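Local coordinates for iron uptake protein A2 (Synechocystis sp., PDB 2VOZ), which binds ferric iron in the periplasm and probably passes it to an ABC transporter for import, at residues F249-V263 against H316-L329. Numbering follows the deposited sequence.
Sequences FPNTGSGERGTHVNV and HGQLKGDPLNVSNL
T259 and G321 form a single parallel beta bridge. T259 N donates to K320 O at 2.9 Å, and T259 O accepts from D322 N at 2.9 Å, nearly straight at 177°. The bridge leads toward strand 261-268, which runs antiparallel beside strand 124-136 in this periplasmic binding protein fold. G258 CA sits 3.3 Å from K320 O, and a CB there would clash with D322 N.

R257 grips the D322 carboxylate side-on in a salt bridge. A bend at chi3 (58°) helps turn R257 there. R257 NE meets D322 OD2 at 2.9 Å in the guanidinium plane. R257 NH1 meets D322 OD1 at 2.8 Å, tilted from that plane. Guanidinium and carboxylate stand 45° apart. OD1 also accepts from L324 N, an Asx turn, while a water joins OD2 to G258 O. With an alanine for D322, R257 is likely to lose its carboxylate mate and L324 N its acceptor.

V261 CG1 packs on L319 CD1. F249 turns its ring edge to H316 O, with F249 CE2 3.4 Å away. The N262 side chain lies about 6 Å from that of the iron-binding Y169. There L329 CD1 rests 3.5 Å from N262 CG.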
ATOM      1  N   PHE B 249       4.250  16.026  30.093  1.00  9.79           N
ATOM      2  CA  PHE B 249       4.714  14.831  30.777  1.00 10.44           C
ATOM      3  C   PHE B 249       4.369  14.906  32.262  1.00 10.63           C
ATOM      4  O   PHE B 249       4.910  15.762  32.975  1.00 11.15           O
ATOM      5  CB  PHE B 249       6.229  14.614  30.641  1.00 10.51           C
ATOM      6  CG  PHE B 249       6.683  14.209  29.263  1.00 10.37           C
ATOM      7  CD1 PHE B 249       6.532  12.896  28.806  1.00 12.51           C
ATOM      8  CD2 PHE B 249       7.302  15.140  28.425  1.00 15.53           C
ATOM      9  CE1 PHE B 249       6.963  12.523  27.528  1.00 14.24           C
ATOM     10  CE2 PHE B 249       7.735  14.768  27.155  1.00 15.67           C
ATOM     11  CZ  PHE B 249       7.550  13.460  26.698  1.00 14.35           C
ATOM     12  N   PRO B 250       3.479  14.020  32.728  1.00  9.85           N
ATOM     13  CA  PRO B 250       3.159  13.997  34.143  1.00  9.69           C
ATOM     14  C   PRO B 250       4.160  13.235  35.017  1.00  9.51           C
ATOM     15  O   PRO B 250       4.943  12.410  34.534  1.00 10.36           O
ATOM     16  CB  PRO B 250       1.829  13.252  34.168  1.00  8.78           C
ATOM     17  CG  PRO B 250       2.031  12.231  33.074  1.00  7.62           C
ATOM     18  CD  PRO B 250       2.678  13.026  31.986  1.00 10.32           C
ATOM     19  N   ASN B 251       4.052  13.505  36.310  1.00  9.94           N
ATOM     20  CA  ASN B 251       4.732  12.752  37.364  1.00 11.22           C
ATOM     21  C   ASN B 251       6.257  12.849  37.285  1.00 12.61           C
ATOM     22  O   ASN B 251       6.947  11.903  37.652  1.00 12.48           O
ATOM     23  CB  ASN B 251       4.303  11.269  37.335  1.00 11.07           C
ATOM     24  CG  ASN B 251       2.885  11.085  37.799  1.00 11.02           C
ATOM     25  OD1 ASN B 251       1.988  11.571  37.164  1.00  8.46           O
ATOM     26  ND2 ASN B 251       2.688  10.391  38.924  1.00 12.86           N
ATOM     27  N   THR B 252       6.767  13.967  36.782  1.00 13.01           N
ATOM     28  CA  THR B 252       8.224  14.149  36.701  1.00 14.73           C
ATOM     29  C   THR B 252       8.734  15.115  37.771  1.00 16.57           C
ATOM     30  O   THR B 252       9.949  15.376  37.838  1.00 16.16           O
ATOM     31  CB  THR B 252       8.671  14.656  35.313  1.00 14.35           C
ATOM     32  OG1 THR B 252       8.318  16.034  35.184  1.00 15.94           O
ATOM     33  CG2 THR B 252       8.001  13.855  34.199  1.00 17.43           C
ATOM     34  N   GLY B 253       7.812  15.617  38.592  1.00 16.82           N
ATOM     35  CA  GLY B 253       8.160  16.557  39.665  1.00 20.16           C
ATOM     36  C   GLY B 253       8.970  15.920  40.769  1.00 22.31           C
ATOM     37  O   GLY B 253       9.101  14.690  40.836  1.00 22.73           O
ATOM     38  N   SER B 254       9.505  16.769  41.666  1.00 24.82           N
ATOM     39  CA  SER B 254      10.243  16.326  42.849  0.50 25.44           C
ATOM     40  C   SER B 254       9.440  15.269  43.581  1.00 25.77           C
ATOM     41  O   SER B 254       8.236  15.444  43.779  1.00 27.09           O
ATOM     42  CB  SER B 254      10.477  17.498  43.818  0.50 25.88           C
ATOM     43  OG  SER B 254      10.637  18.736  43.149  0.50 25.56           O
ATOM     44  N   GLY B 255      10.086  14.204  44.005  1.00 26.17           N
ATOM     45  CA  GLY B 255       9.418  13.172  44.773  1.00 25.98           C
ATOM     46  C   GLY B 255       8.373  12.388  44.018  1.00 25.16           C
ATOM     47  O   GLY B 255       7.751  11.513  44.589  1.00 26.33           O
ATOM     48  N   GLU B 256       8.129  12.707  42.748  1.00 24.03           N
ATOM     49  CA  GLU B 256       7.255  11.847  41.951  1.00 22.10           C
ATOM     50  C   GLU B 256       8.143  10.830  41.235  1.00 21.04           C
ATOM     51  O   GLU B 256       9.357  11.039  41.111  1.00 21.94           O
ATOM     52  CB  GLU B 256       6.407  12.639  40.943  1.00 22.61           C
ATOM     53  CG  GLU B 256       5.537  13.730  41.580  1.00 23.46           C
ATOM     54  CD  GLU B 256       4.508  13.177  42.563  1.00 27.26           C
ATOM     55  OE1 GLU B 256       4.063  13.952  43.444  1.00 29.40           O
ATOM     56  OE2 GLU B 256       4.138  11.979  42.466  1.00 28.28           O
ATOM     57  N   ARG B 257       7.535   9.737  40.790  1.00 17.31           N
ATOM     58  CA  ARG B 257       8.266   8.561  40.306  1.00 15.15           C
ATOM     59  C   ARG B 257       8.766   8.676  38.876  1.00 13.50           C
ATOM     60  O   ARG B 257       9.774   8.076  38.527  1.00 12.25           O
ATOM     61  CB  ARG B 257       7.361   7.331  40.383  1.00 15.12           C
ATOM     62  CG  ARG B 257       6.928   6.941  41.816  1.00 16.35           C
ATOM     63  CD  ARG B 257       5.922   5.797  41.730  1.00 18.76           C
ATOM     64  NE  ARG B 257       6.494   4.650  41.022  1.00 17.34           N
ATOM     65  CZ  ARG B 257       7.190   3.669  41.595  1.00 17.77           C
ATOM     66  NH1 ARG B 257       7.691   2.688  40.842  1.00 18.10           N
ATOM     67  NH2 ARG B 257       7.415   3.680  42.912  1.00 19.26           N
ATOM     68  N   GLY B 258       8.006   9.369  38.036  1.00 12.49           N
ATOM     69  CA  GLY B 258       8.316   9.416  36.596  1.00 10.63           C
ATOM     70  C   GLY B 258       7.023   9.181  35.836  1.00 10.20           C
ATOM     71  O   GLY B 258       6.034   8.697  36.386  1.00 10.48           O
ATOM     72  N   THR B 259       7.055   9.490  34.543  1.00 10.09           N
ATOM     73  CA  THR B 259       5.881   9.332  33.710  1.00  9.31           C
ATOM     74  C   THR B 259       5.606   7.820  33.534  1.00  9.57           C
ATOM     75  O   THR B 259       6.516   7.019  33.440  1.00 10.04           O
ATOM     76  CB  THR B 259       6.213   9.937  32.325  1.00 10.21           C
ATOM     77  OG1 THR B 259       6.531  11.338  32.486  1.00 10.51           O
ATOM     78  CG2 THR B 259       5.033   9.740  31.347  1.00 10.25           C
ATOM     79  N   HIS B 260       4.347   7.458  33.371  1.00  8.90           N
ATOM     80  CA  HIS B 260       4.027   6.053  33.150  1.00  8.70           C
ATOM     81  C   HIS B 260       4.555   5.672  31.762  1.00  9.18           C
ATOM     82  O   HIS B 260       4.249   6.334  30.791  1.00  8.66           O
ATOM     83  CB  HIS B 260       2.515   5.874  33.198  1.00  9.47           C
ATOM     84  CG  HIS B 260       2.055   4.524  32.746  1.00  9.58           C
ATOM     85  ND1 HIS B 260       2.117   3.417  33.559  1.00 11.02           N
ATOM     86  CD2 HIS B 260       1.502   4.110  31.581  1.00  9.10           C
ATOM     87  CE1 HIS B 260       1.628   2.373  32.906  1.00 10.64           C
ATOM     88  NE2 HIS B 260       1.246   2.768  31.703  1.00 11.49           N
ATOM     89  N   VAL B 261       5.369   4.632  31.700  1.00  8.25           N
ATOM     90  CA  VAL B 261       5.805   4.128  30.392  1.00  9.22           C
ATOM     91  C   VAL B 261       5.261   2.707  30.182  1.00  8.64           C
ATOM     92  O   VAL B 261       4.876   2.002  31.152  1.00  9.28           O
ATOM     93  CB  VAL B 261       7.323   4.183  30.213  1.00 10.12           C
ATOM     94  CG1 VAL B 261       7.801   5.652  30.177  1.00 10.20           C
ATOM     95  CG2 VAL B 261       8.021   3.352  31.314  1.00  9.22           C
ATOM     96  N   ASN B 262       5.157   2.314  28.922  1.00  8.33           N
ATOM     97  CA  ASN B 262       4.749   0.974  28.582  1.00  7.64           C
ATOM     98  C   ASN B 262       5.576   0.584  27.359  1.00  8.31           C
ATOM     99  O   ASN B 262       6.239   1.436  26.777  1.00  8.63           O
ATOM    100  CB  ASN B 262       3.245   0.961  28.272  1.00  9.50           C
ATOM    101  CG  ASN B 262       2.626  -0.388  28.500  1.00  8.29           C
ATOM    102  OD1 ASN B 262       3.286  -1.429  28.346  1.00 10.82           O
ATOM    103  ND2 ASN B 262       1.332  -0.389  28.849  1.00  9.10           N
ATOM    104  N   VAL B 263       5.554  -0.695  27.013  1.00  8.33           N
ATOM    105  CA  VAL B 263       6.431  -1.192  25.963  1.00  8.63           C
ATOM    106  C   VAL B 263       5.700  -1.906  24.863  1.00  8.84           C
ATOM    107  O   VAL B 263       4.577  -2.386  25.058  1.00  9.32           O
ATOM    108  CB  VAL B 263       7.534  -2.163  26.538  1.00  8.67           C
ATOM    109  CG1 VAL B 263       8.429  -1.453  27.542  1.00  9.48           C
ATOM    110  CG2 VAL B 263       6.883  -3.409  27.215  1.00 10.60           C
ATOM    111  N   HIS B 316      10.166  17.342  22.577  1.00 10.34           N
ATOM    112  CA  HIS B 316       9.311  17.457  23.759  1.00 11.27           C
ATOM    113  C   HIS B 316      10.077  17.279  25.065  1.00 12.03           C
ATOM    114  O   HIS B 316       9.513  17.439  26.137  1.00 13.41           O
ATOM    115  CB  HIS B 316       8.170  16.433  23.681  1.00 10.29           C
ATOM    116  CG  HIS B 316       7.165  16.782  22.649  1.00  9.61           C
ATOM    117  ND1 HIS B 316       6.157  17.686  22.884  1.00 12.62           N
ATOM    118  CD2 HIS B 316       7.024  16.373  21.370  1.00  9.13           C
ATOM    119  CE1 HIS B 316       5.423  17.814  21.792  1.00  9.63           C
ATOM    120  NE2 HIS B 316       5.915  17.014  20.862  1.00  9.52           N
ATOM    121  N   GLY B 317      11.355  16.899  24.974  1.00 12.11           N
ATOM    122  CA  GLY B 317      12.212  16.772  26.144  1.00 12.29           C
ATOM    123  C   GLY B 317      12.535  15.331  26.458  1.00 12.13           C
ATOM    124  O   GLY B 317      12.005  14.393  25.822  1.00 12.92           O
ATOM    125  N   GLN B 318      13.450  15.153  27.408  1.00 11.90           N
ATOM    126  CA  GLN B 318      13.876  13.827  27.838  1.00 12.13           C
ATOM    127  C   GLN B 318      12.760  13.078  28.553  1.00 12.91           C
ATOM    128  O   GLN B 318      12.100  13.603  29.465  1.00 13.49           O
ATOM    129  CB  GLN B 318      15.077  13.941  28.796  1.00 13.45           C
ATOM    130  N   LEU B 319      12.561  11.839  28.152  1.00 11.38           N
ATOM    131  CA  LEU B 319      11.609  10.985  28.859  1.00 11.82           C
ATOM    132  C   LEU B 319      12.176  10.614  30.228  1.00 12.75           C
ATOM    133  O   LEU B 319      13.285  10.088  30.325  1.00 13.18           O
ATOM    134  CB  LEU B 319      11.343   9.720  28.049  1.00 12.46           C
ATOM    135  CG  LEU B 319      10.502   8.622  28.702  1.00 12.65           C
ATOM    136  CD1 LEU B 319       9.079   9.066  28.917  1.00 13.03           C
ATOM    137  CD2 LEU B 319      10.578   7.382  27.817  1.00 14.27           C
ATOM    138  N   LYS B 320      11.405  10.877  31.274  1.00 11.12           N
ATOM    139  CA  LYS B 320      11.796  10.437  32.635  1.00 13.27           C
ATOM    140  C   LYS B 320      10.792   9.417  33.095  1.00 13.29           C
ATOM    141  O   LYS B 320       9.786   9.765  33.695  1.00 14.85           O
ATOM    142  CB  LYS B 320      11.843  11.614  33.615  1.00 14.36           C
ATOM    143  CG  LYS B 320      12.885  12.652  33.255  1.00 18.76           C
ATOM    144  CD  LYS B 320      12.701  13.910  34.097  1.00 23.30           C
ATOM    145  CE  LYS B 320      11.994  15.006  33.332  1.00 27.76           C
ATOM    146  NZ  LYS B 320      12.905  15.645  32.321  1.00 34.30           N
ATOM    147  N   GLY B 321      11.053   8.156  32.787  1.00 12.75           N
ATOM    148  CA  GLY B 321      10.054   7.124  33.044  1.00 13.40           C
ATOM    149  C   GLY B 321      10.058   6.619  34.461  1.00 13.74           C
ATOM    150  O   GLY B 321      11.102   6.554  35.089  1.00 12.64           O
ATOM    151  N   ASP B 322       8.884   6.238  34.937  1.00 12.97           N
ATOM    152  CA  ASP B 322       8.742   5.489  36.175  1.00 12.94           C
ATOM    153  C   ASP B 322       9.591   4.213  36.084  1.00 13.07           C
ATOM    154  O   ASP B 322       9.520   3.494  35.071  1.00 13.38           O
ATOM    155  CB  ASP B 322       7.252   5.167  36.339  1.00 13.44           C
ATOM    156  CG  ASP B 322       6.909   4.565  37.694  1.00 13.75           C
ATOM    157  OD1 ASP B 322       7.703   3.793  38.260  1.00 14.51           O
ATOM    158  OD2 ASP B 322       5.805   4.880  38.194  1.00 16.81           O
ATOM    159  N   PRO B 323      10.435   3.952  37.118  1.00 12.69           N
ATOM    160  CA  PRO B 323      11.302   2.751  37.143  1.00 13.15           C
ATOM    161  C   PRO B 323      10.559   1.433  37.450  1.00 12.06           C
ATOM    162  O   PRO B 323      11.183   0.374  37.435  1.00 10.77           O
ATOM    163  CB  PRO B 323      12.318   3.083  38.239  1.00 13.79           C
ATOM    164  CG  PRO B 323      11.538   3.925  39.213  1.00 14.41           C
ATOM    165  CD  PRO B 323      10.640   4.795  38.316  1.00 12.83           C
ATOM    166  N   LEU B 324       9.239   1.484  37.644  1.00 11.45           N
ATOM    167  CA  LEU B 324       8.426   0.269  37.917  1.00 11.71           C
ATOM    168  C   LEU B 324       8.681  -0.827  36.894  1.00 11.43           C
ATOM    169  O   LEU B 324       8.718  -0.552  35.690  1.00 12.14           O
ATOM    170  CB  LEU B 324       6.938   0.628  37.920  1.00 11.66           C
ATOM    171  CG  LEU B 324       5.938  -0.457  38.181  1.00 12.77           C
ATOM    172  CD1 LEU B 324       6.021  -0.762  39.698  1.00 12.32           C
ATOM    173  CD2 LEU B 324       4.536  -0.016  37.829  1.00 13.91           C
ATOM    174  N   ASN B 325       8.866  -2.069  37.327  1.00 10.71           N
ATOM    175  CA  ASN B 325       9.072  -3.112  36.308  1.00  9.61           C
ATOM    176  C   ASN B 325       7.757  -3.245  35.548  1.00 10.24           C
ATOM    177  O   ASN B 325       6.688  -3.333  36.151  1.00 11.26           O
ATOM    178  CB  ASN B 325       9.516  -4.445  36.932  1.00 10.50           C
ATOM    179  CG  ASN B 325       9.804  -5.497  35.890  1.00 12.28           C
ATOM    180  OD1 ASN B 325       8.868  -6.121  35.363  1.00 13.00           O
ATOM    181  ND2 ASN B 325      11.088  -5.689  35.558  1.00 12.00           N
ATOM    182  N   VAL B 326       7.842  -3.240  34.219  1.00  9.85           N
ATOM    183  CA  VAL B 326       6.614  -3.230  33.409  1.00 10.44           C
ATOM    184  C   VAL B 326       5.827  -4.533  33.526  1.00  9.50           C
ATOM    185  O   VAL B 326       4.652  -4.550  33.150  1.00 11.10           O
ATOM    186  CB  VAL B 326       6.873  -2.849  31.942  1.00 10.36           C
ATOM    187  CG1 VAL B 326       7.408  -1.388  31.840  1.00 11.89           C
ATOM    188  CG2 VAL B 326       7.842  -3.853  31.331  1.00 11.25           C
ATOM    189  N   SER B 327       6.399  -5.593  34.087  1.00  9.33           N
ATOM    190  CA  SER B 327       5.566  -6.818  34.329  1.00 11.66           C
ATOM    191  C   SER B 327       4.409  -6.526  35.310  1.00 10.64           C
ATOM    192  O   SER B 327       3.400  -7.261  35.323  1.00 11.24           O
ATOM    193  CB  SER B 327       6.388  -8.007  34.832  1.00 11.54           C
ATOM    194  OG  SER B 327       6.886  -7.754  36.126  1.00 14.14           O
ATOM    195  N   ASN B 328       4.545  -5.449  36.094  1.00 10.08           N
ATOM    196  CA  ASN B 328       3.497  -5.059  37.044  1.00 11.20           C
ATOM    197  C   ASN B 328       2.230  -4.626  36.305  1.00 11.58           C
ATOM    198  O   ASN B 328       1.120  -4.727  36.829  1.00 11.42           O
ATOM    199  CB  ASN B 328       3.975  -3.895  37.912  1.00 11.70           C
ATOM    200  CG  ASN B 328       4.854  -4.361  39.034  1.00 13.39           C
ATOM    201  OD1 ASN B 328       4.376  -5.015  39.980  1.00 15.02           O
ATOM    202  ND2 ASN B 328       6.159  -4.100  38.913  1.00 13.16           N
ATOM    203  N   LEU B 329       2.411  -4.136  35.075  1.00 10.81           N
ATOM    204  CA  LEU B 329       1.283  -3.661  34.304  1.00 10.65           C
ATOM    205  C   LEU B 329       0.318  -4.782  33.945  1.00 10.88           C
ATOM    206  O   LEU B 329      -0.925  -4.597  33.933  1.00 11.13           O
ATOM    207  CB  LEU B 329       1.744  -2.916  33.023  1.00  9.91           C
ATOM    208  CG  LEU B 329       2.819  -1.827  33.174  1.00 14.11           C
ATOM    209  CD1 LEU B 329       2.911  -0.952  31.902  1.00 13.64           C
ATOM    210  CD2 LEU B 329       2.651  -0.994  34.392  1.00 10.90           C
TER
HETATM  211  O   HOH W   1       4.328   7.040  37.821  1.00 12.42           O
HETATM  212  O   HOH W   2       8.949  12.111  31.226  1.00 12.14           O
HETATM  213  O   HOH W   3       3.956   3.617  35.855  1.00 11.94           O